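PDB 6YGB: N-alpha-acetyltransferase 38, NatC auxiliary subunit from Saccharomyces cerevisiae, which serves as the small, Sm-like auxiliary subunit of the NatC N-terminal acetyltransferase, which acetylates nascent chains at the ribosome. Local coordinates for residues C[8-13]-C[26-31]; C[33-38]-C[58-63]. All blocks are in the same frame, centred on the assembly; numbering follows the deposited sequence.

Contact 1 of 2, residues C[8-13]-C[26-31]; sequences DFIGNT and GSLVAV
Gly11 meets Leu28 through the backbone: Gly11 N donates to Leu28 O over 2.9 Å, with an N-H...O angle of 165°. A weak return bond runs from Leu28 N to Asn12 O at 3.4 Å. The chain arrives there through a type II turn from Phe9 to Asn12, closed by Asn12 N on Phe9 O, with Gly11 at a positive phi (86°) that suits glycine. Beyond the turn, Thr13 and Ser27 form an antiparallel non-hydrogen-bonded pair, their CA atoms 4.2 Å apart, and Thr13 CA makes a CH-O contact with Gly26 O. Among the side chains, Leu28 is central. Its chi1 of -179° carries the isobutyl group out to the turn, where CD2 sits 4.0 Å from Phe9 CB and 4.1 Å from Ile10 CD1. Ile10 reaches further along the strand, its CD1 lying 3.4 Å from Val29 O and also touching Ala30 CA. The Phe9 ring leads away from the strand to stack edge-to-face on Phe28 of the Naa35 chain. The contact thus joins the turn that follows the short N-terminal helix of the Sm-like fold to strand 23-32: one sound backbone bond and one weak one tie them, while apolar groups cover the strand beside the turn and extend toward the neighbouring subunit.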
loop_
_atom_site.group_PDB
_atom_site.type_symbol
_atom_site.label_atom_id
_atom_site.label_comp_id
_atom_site.label_asym_id
_atom_site.label_seq_id
_atom_site.Cartn_x
_atom_site.Cartn_y
_atom_site.Cartn_z
ATOM N N ASP C 8 15.239 33.864 -22.429
ATOM C CA ASP C 8 16.621 33.987 -21.976
ATOM C C ASP C 8 16.732 33.877 -20.460
ATOM O O ASP C 8 17.732 33.358 -19.951
ATOM C CB ASP C 8 17.215 35.312 -22.460
ATOM C CG ASP C 8 17.211 35.438 -23.978
ATOM O OD1 ASP C 8 17.368 34.405 -24.663
ATOM O OD2 ASP C 8 17.054 36.572 -24.482
ATOM N N PHE C 9 15.720 34.350 -19.728
ATOM C CA PHE C 9 15.747 34.280 -18.273
ATOM C C PHE C 9 15.541 32.866 -17.749
ATOM O O PHE C 9 15.941 32.580 -16.613
ATOM C CB PHE C 9 14.682 35.201 -17.672
ATOM C CG PHE C 9 15.062 36.654 -17.667
ATOM C CD1 PHE C 9 15.777 37.193 -16.608
ATOM C CD2 PHE C 9 14.692 37.484 -18.712
ATOM C CE1 PHE C 9 16.123 38.530 -16.600
ATOM C CE2 PHE C 9 15.036 38.821 -18.707
ATOM C CZ PHE C 9 15.752 39.343 -17.650
ATOM N N ILE C 10 14.925 31.985 -18.544
ATOM C CA ILE C 10 14.658 30.625 -18.091
ATOM C C ILE C 10 15.966 29.928 -17.752
ATOM O O ILE C 10 16.916 29.934 -18.543
ATOM C CB ILE C 10 13.881 29.848 -19.165
ATOM C CG1 ILE C 10 12.453 30.380 -19.296
ATOM C CG2 ILE C 10 13.855 28.359 -18.845
ATOM C CD1 ILE C 10 11.581 30.068 -18.106
ATOM N N GLY C 11 16.014 29.312 -16.573
ATOM C CA GLY C 11 17.193 28.601 -16.127
ATOM C C GLY C 11 18.224 29.449 -15.423
ATOM O O GLY C 11 19.339 28.971 -15.186
ATOM N N ASN C 12 17.893 30.689 -15.077
ATOM C CA ASN C 12 18.825 31.593 -14.418
ATOM C C ASN C 12 18.308 31.952 -13.032
ATOM O O ASN C 12 17.120 32.240 -12.861
ATOM C CB ASN C 12 19.044 32.856 -15.251
ATOM C CG ASN C 12 19.880 32.594 -16.487
ATOM O OD1 ASN C 12 19.401 32.717 -17.613
ATOM N ND2 ASN C 12 21.139 32.226 -16.279
ATOM N N THR C 13 19.211 31.942 -12.054
ATOM C CA THR C 13 18.855 32.264 -10.678
ATOM C C THR C 13 18.290 33.673 -10.578
ATOM O O THR C 13 18.851 34.619 -11.131
ATOM C CB THR C 13 20.085 32.123 -9.778
ATOM O OG1 THR C 13 20.468 30.744 -9.704
ATOM C CG2 THR C 13 19.797 32.638 -8.382
ATOM N N GLY C 26 15.917 31.346 -6.325
ATOM C CA GLY C 26 15.746 30.079 -7.009
ATOM C C GLY C 26 15.889 30.232 -8.505
ATOM O O GLY C 26 15.868 31.342 -9.044
ATOM N N SER C 27 16.041 29.091 -9.172
ATOM C CA SER C 27 16.160 29.062 -10.622
ATOM C C SER C 27 14.779 29.126 -11.261
ATOM O O SER C 27 13.873 28.380 -10.880
ATOM C CB SER C 27 16.880 27.793 -11.073
ATOM O OG SER C 27 16.989 27.753 -12.483
ATOM N N LEU C 28 14.630 30.008 -12.252
ATOM C CA LEU C 28 13.340 30.238 -12.903
ATOM C C LEU C 28 12.999 29.072 -13.828
ATOM O O LEU C 28 13.648 28.881 -14.865
ATOM C CB LEU C 28 13.358 31.560 -13.666
ATOM C CG LEU C 28 12.037 31.901 -14.357
ATOM C CD1 LEU C 28 10.984 32.302 -13.338
ATOM C CD2 LEU C 28 12.243 32.998 -15.378
ATOM N N VAL C 29 11.964 28.308 -13.460
ATOM C CA VAL C 29 11.538 27.165 -14.262
ATOM C C VAL C 29 10.554 27.591 -15.342
ATOM O O VAL C 29 10.668 27.174 -16.501
ATOM C CB VAL C 29 10.932 26.075 -13.365
ATOM C CG1 VAL C 29 10.100 25.115 -14.202
ATOM C CG2 VAL C 29 12.019 25.321 -12.639
ATOM N N ALA C 30 9.560 28.399 -14.981
ATOM C CA ALA C 30 8.563 28.835 -15.948
ATOM C C ALA C 30 7.904 30.123 -15.473
ATOM O O ALA C 30 7.941 30.466 -14.288
ATOM C CB ALA C 30 7.503 27.754 -16.189
ATOM N N VAL C 31 7.304 30.833 -16.424
ATOM C CA VAL C 31 6.518 32.032 -16.155
ATOM C C VAL C 31 5.333 32.021 -17.109
ATOM O O VAL C 31 5.460 31.591 -18.260
ATOM C CB VAL C 31 7.362 33.320 -16.311
ATOM C CG1 VAL C 31 7.915 33.445 -17.728
ATOM C CG2 VAL C 31 6.547 34.550 -15.931
#

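Contact 2 of 2, residues C[33-38]-C[58-63]; sequences AQMNLL and VPRRSV
Leu37 O receives Val58 N at 2.7 Å, and Leu37 N donates to Val58 O at 2.9 Å. These reciprocal bonds, the second with an N-H...O angle of 173°, define an antiparallel hydrogen-bonded pair. Just before this pair, Asn36 uses its amide oxygen: OD1 accepts Arg60 N at 3.2 Å, with the donor in the carbonyl plane but the N-H bent to 136°. Setting CG beside the backbone N (chi1 -58°) swings that amide across to the backbone of 58-63. Arg60, its aliphatic stem drawn out nearly straight, runs past the Gln34 carbonyl, whose O is 3.3 Å from Arg60 CB. Met35 crosses it at about a right angle, its terminal CE 4.0 Å from Arg60 CG. On the buried side Leu37 CD1 meets Val63 CG2 at 3.9 Å, again nearly perpendicular, and Leu37 CB faces Val58 CB. The type I turn from Arg60 to Val63, closed by Val63 N on Arg60 O, brings that valine round to the leucine. Strand pairing therefore passes into a side-chain-to-backbone bond where the ladder ends, and the Arg60 guanidinium continues to a long, weak ion pair with Asp29 of the Naa35 chain.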
loop_
_atom_site.group_PDB
_atom_site.type_symbol
_atom_site.label_atom_id
_atom_site.label_comp_id
_atom_site.label_asym_id
_atom_site.label_seq_id
_atom_site.Cartn_x
_atom_site.Cartn_y
_atom_site.Cartn_z
ATOM N N ALA C 33 1.342 33.959 -18.419
ATOM C CA ALA C 33 0.874 35.239 -18.947
ATOM C C ALA C 33 0.534 36.233 -17.846
ATOM O O ALA C 33 0.647 37.447 -18.056
ATOM C CB ALA C 33 -0.341 35.025 -19.843
ATOM N N GLN C 34 0.103 35.752 -16.683
ATOM C CA GLN C 34 -0.218 36.615 -15.558
ATOM C C GLN C 34 0.959 36.785 -14.604
ATOM O O GLN C 34 0.758 37.140 -13.437
ATOM C CB GLN C 34 -1.435 36.069 -14.812
ATOM C CG GLN C 34 -2.611 35.740 -15.719
ATOM C CD GLN C 34 -3.131 36.952 -16.473
ATOM O OE1 GLN C 34 -3.468 36.865 -17.654
ATOM N NE2 GLN C 34 -3.204 38.089 -15.789
ATOM N N MET C 35 2.177 36.525 -15.083
ATOM C CA MET C 35 3.419 36.679 -14.324
ATOM C C MET C 35 3.449 35.808 -13.067
ATOM O O MET C 35 4.113 36.147 -12.085
ATOM C CB MET C 35 3.680 38.147 -13.966
ATOM C CG MET C 35 5.159 38.484 -13.803
ATOM S SD MET C 35 5.463 40.215 -13.401
ATOM C CE MET C 35 4.667 40.329 -11.800
ATOM N N ASN C 36 2.734 34.682 -13.080
ATOM C CA ASN C 36 2.928 33.668 -12.051
ATOM C C ASN C 36 4.240 32.950 -12.320
ATOM O O ASN C 36 4.503 32.532 -13.452
ATOM C CB ASN C 36 1.773 32.665 -12.043
ATOM C CG ASN C 36 0.426 33.321 -11.823
ATOM O OD1 ASN C 36 0.294 34.237 -11.014
ATOM N ND2 ASN C 36 -0.587 32.852 -12.550
ATOM N N LEU C 37 5.070 32.816 -11.293
ATOM C CA LEU C 37 6.402 32.250 -11.439
ATOM C C LEU C 37 6.462 30.861 -10.822
ATOM O O LEU C 37 5.786 30.572 -9.833
ATOM C CB LEU C 37 7.454 33.142 -10.776
ATOM C CG LEU C 37 7.513 34.615 -11.175
ATOM C CD1 LEU C 37 8.341 35.375 -10.167
ATOM C CD2 LEU C 37 8.088 34.784 -12.572
ATOM N N LEU C 38 7.281 29.999 -11.418
ATOM C CA LEU C 38 7.619 28.705 -10.843
ATOM C C LEU C 38 9.130 28.658 -10.701
ATOM O O LEU C 38 9.852 28.801 -11.695
ATOM C CB LEU C 38 7.113 27.548 -11.709
ATOM C CG LEU C 38 7.271 26.137 -11.129
ATOM C CD1 LEU C 38 6.457 25.969 -9.853
ATOM C CD2 LEU C 38 6.879 25.086 -12.156
ATOM N N VAL C 58 5.187 31.038 -7.251
ATOM C CA VAL C 58 5.014 32.362 -6.670
ATOM C C VAL C 58 3.954 33.103 -7.476
ATOM O O VAL C 58 4.188 33.444 -8.640
ATOM C CB VAL C 58 6.330 33.159 -6.653
ATOM C CG1 VAL C 58 6.189 34.384 -5.785
ATOM C CG2 VAL C 58 7.472 32.276 -6.177
ATOM N N PRO C 59 2.781 33.382 -6.907
ATOM C CA PRO C 59 1.746 34.116 -7.645
ATOM C C PRO C 59 2.129 35.579 -7.829
ATOM O O PRO C 59 3.030 36.106 -7.174
ATOM C CB PRO C 59 0.503 33.977 -6.759
ATOM C CG PRO C 59 0.809 32.844 -5.831
ATOM C CD PRO C 59 2.287 32.866 -5.622
ATOM N N ARG C 60 1.411 36.237 -8.742
ATOM C CA ARG C 60 1.746 37.605 -9.138
ATOM C C ARG C 60 1.649 38.576 -7.964
ATOM O O ARG C 60 2.558 39.383 -7.735
ATOM C CB ARG C 60 0.824 38.043 -10.277
ATOM C CG ARG C 60 0.940 39.507 -10.638
ATOM C CD ARG C 60 -0.209 39.953 -11.528
ATOM N NE ARG C 60 -0.285 41.409 -11.635
ATOM C CZ ARG C 60 0.316 42.123 -12.583
ATOM N NH1 ARG C 60 1.039 41.514 -13.514
ATOM N NH2 ARG C 60 0.190 43.445 -12.604
ATOM N N ARG C 61 0.539 38.523 -7.223
ATOM C CA ARG C 61 0.337 39.428 -6.095
ATOM C C ARG C 61 1.440 39.286 -5.055
ATOM O O ARG C 61 1.834 40.274 -4.424
ATOM C CB ARG C 61 -1.021 39.160 -5.443
ATOM C CG ARG C 61 -1.321 40.054 -4.251
ATOM C CD ARG C 61 -2.165 39.355 -3.190
ATOM N NE ARG C 61 -1.374 38.466 -2.340
ATOM C CZ ARG C 61 -1.770 38.022 -1.151
ATOM N NH1 ARG C 61 -2.948 38.388 -0.664
ATOM N NH2 ARG C 61 -0.986 37.218 -0.445
ATOM N N SER C 62 1.948 38.067 -4.871
ATOM C CA SER C 62 2.931 37.756 -3.843
ATOM C C SER C 62 4.328 38.264 -4.171
ATOM O O SER C 62 5.180 38.288 -3.277
ATOM C CB SER C 62 2.981 36.243 -3.616
ATOM O OG SER C 62 1.711 35.742 -3.244
ATOM N N VAL C 63 4.587 38.664 -5.412
ATOM C CA VAL C 63 5.906 39.142 -5.817
ATOM C C VAL C 63 6.017 40.627 -5.486
ATOM O O VAL C 63 5.299 41.457 -6.050
ATOM C CB VAL C 63 6.166 38.899 -7.308
ATOM C CG1 VAL C 63 7.433 39.620 -7.739
ATOM C CG2 VAL C 63 6.279 37.412 -7.599
#

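How the contacts relate
Contact 1 closes before contact 2 opens along the chain, and their centres lie 13 Å apart. They meet directly where strand 23-32 pairs with strand 37-39: Val29 N lies 2.8 Å from Leu38 O, and Leu38 N is 3.0 Å from Ala30 O, both probable hydrogen bonds. Two successive residues, Val29 and Ala30, share Leu38 as their partner, a classic beta bulge. Beside it, Val31 CG2 packs on Leu37 CD2 at 3.7 Å. Both contacts thus reach the same curled antiparallel sheet of the Sm-like domain, in which these two strands are neighbours. That sheet runs on into the Naa35 chain through Ala30 and Val31, while Tyr34 of the Naa30 chain touches both contacts, which places them at the junction of the three NatC subunits.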